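Local coordinates for EH1AB1 (Metagenome, PDB 6I8F), which hydrolyses esters and belongs to the alpha/beta-hydrolase fold, recovered from the metagenome of Lake Arreo, at residues D39-P42 / H43-R47. Numbering follows the deposited sequence.
Sequences DTLP and HAVGR
Pro42 O receives two backbone N-H groups from the first turn of the helix that begins at His43. Gly46 N donates the firmer bond, 2.9 Å to Pro42 O, nearly straight at 174° at the hydrogen and met almost end-on by the carbonyl (C=O...N 164°). Val45 N also lies 3.2 Å from Pro42 O, but its angle of 123° makes that bond weak. One residue further along, Arg47 N bonds to His43 O, repeating the i to i+4 pattern.

Apolar contacts accompany the bonds. The Pro42 ring and the Val45 side chain run side by side in the same direction, with Pro42 CG 4.0 Å from Val45 CG2; this methyl stands beside the valine's own backbone N, anti to its carbonyl carbon. Leu41 approaches with one branch, CD1, which comes 4.1 Å from Gly46 CA and more loosely, 4.4 Å, to Val45 CG1.

His43 leaves its backbone pointing away from residues 39-42, although its CB still lies 3.7 Å from Pro42 C; the ring stacks with Trp231 and NE2 bonds to Trp231 O, while Leu41 O accepts a hydrogen bond from Trp231 NE1. Pro42, immediately before the helix and with its O accepting Gly46 N, is the N-cap of helix 43-55, a surface helix start joined to the loop that follows helix 18-32.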
loop_
_atom_site.group_PDB
_atom_site.type_symbol
_atom_site.label_atom_id
_atom_site.label_comp_id
_atom_site.label_asym_id
_atom_site.label_seq_id
_atom_site.Cartn_x
_atom_site.Cartn_y
_atom_site.Cartn_z
ATOM N N ASP A 39 4.426 11.603 -33.943
ATOM C CA ASP A 39 3.457 12.620 -34.369
ATOM C C ASP A 39 3.302 12.662 -35.898
ATOM O O ASP A 39 2.253 13.066 -36.399
ATOM C CB ASP A 39 3.862 14.004 -33.861
ATOM C CG ASP A 39 5.212 14.488 -34.364
ATOM O OD1 ASP A 39 6.134 13.650 -34.477
ATOM O OD2 ASP A 39 5.326 15.702 -34.643
ATOM N N THR A 40 4.345 12.267 -36.634
ATOM C CA THR A 40 4.378 12.417 -38.091
ATOM C C THR A 40 3.749 11.202 -38.780
ATOM O O THR A 40 3.498 11.233 -39.979
ATOM C CB THR A 40 5.816 12.599 -38.593
ATOM O OG1 THR A 40 6.505 11.357 -38.441
ATOM C CG2 THR A 40 6.571 13.686 -37.859
ATOM N N LEU A 41 3.519 10.123 -38.025
ATOM C CA LEU A 41 3.076 8.869 -38.607
ATOM C C LEU A 41 1.555 8.770 -38.551
ATOM O O LEU A 41 0.929 9.290 -37.627
ATOM C CB LEU A 41 3.724 7.709 -37.848
ATOM C CG LEU A 41 5.252 7.704 -37.842
ATOM C CD1 LEU A 41 5.779 6.512 -37.055
ATOM C CD2 LEU A 41 5.807 7.703 -39.261
ATOM N N PRO A 42 0.929 8.084 -39.536
ATOM C CA PRO A 42 -0.456 7.631 -39.409
ATOM C C PRO A 42 -0.613 6.781 -38.135
ATOM O O PRO A 42 0.366 6.156 -37.694
ATOM C CB PRO A 42 -0.702 6.769 -40.657
ATOM C CG PRO A 42 0.387 7.168 -41.640
ATOM C CD PRO A 42 1.547 7.667 -40.805
ATOM N N HIS A 43 -1.822 6.756 -37.560
ATOM C CA HIS A 43 -2.023 6.126 -36.255
ATOM C C HIS A 43 -1.781 4.615 -36.347
ATOM O O HIS A 43 -1.169 4.057 -35.449
ATOM C CB HIS A 43 -3.385 6.500 -35.647
ATOM C CG HIS A 43 -3.434 7.913 -35.170
ATOM N ND1 HIS A 43 -3.756 8.964 -36.011
ATOM C CD2 HIS A 43 -3.159 8.464 -33.966
ATOM C CE1 HIS A 43 -3.701 10.099 -35.340
ATOM N NE2 HIS A 43 -3.342 9.821 -34.077
ATOM N N ALA A 44 -2.227 3.967 -37.431
ATOM C CA ALA A 44 -2.081 2.502 -37.562
ATOM C C ALA A 44 -0.598 2.117 -37.679
ATOM O O ALA A 44 -0.191 1.071 -37.183
ATOM C CB ALA A 44 -2.877 1.982 -38.729
ATOM N N VAL A 45 0.201 2.988 -38.305
ATOM C CA VAL A 45 1.631 2.771 -38.518
ATOM C C VAL A 45 2.379 2.968 -37.195
ATOM O O VAL A 45 3.208 2.137 -36.803
ATOM C CB VAL A 45 2.178 3.717 -39.607
ATOM C CG1 VAL A 45 3.697 3.667 -39.705
ATOM C CG2 VAL A 45 1.540 3.426 -40.961
ATOM N N GLY A 46 2.115 4.107 -36.553
ATOM C CA GLY A 46 2.700 4.447 -35.275
ATOM C C GLY A 46 2.356 3.412 -34.216
ATOM O O GLY A 46 3.210 3.049 -33.412
ATOM N N ARG A 47 1.096 2.949 -34.230
ATOM C CA ARG A 47 0.600 1.957 -33.285
ATOM C C ARG A 47 1.468 0.698 -33.389
ATOM O O ARG A 47 1.951 0.189 -32.392
ATOM C CB ARG A 47 -0.879 1.648 -33.545
ATOM C CG ARG A 47 -1.407 0.412 -32.827
ATOM C CD ARG A 47 -2.860 0.114 -33.165
ATOM N NE ARG A 47 -3.692 1.274 -32.907
ATOM C CZ ARG A 47 -4.703 1.705 -33.670
ATOM N NH1 ARG A 47 -4.969 1.160 -34.850
ATOM N NH2 ARG A 47 -5.457 2.694 -33.220
#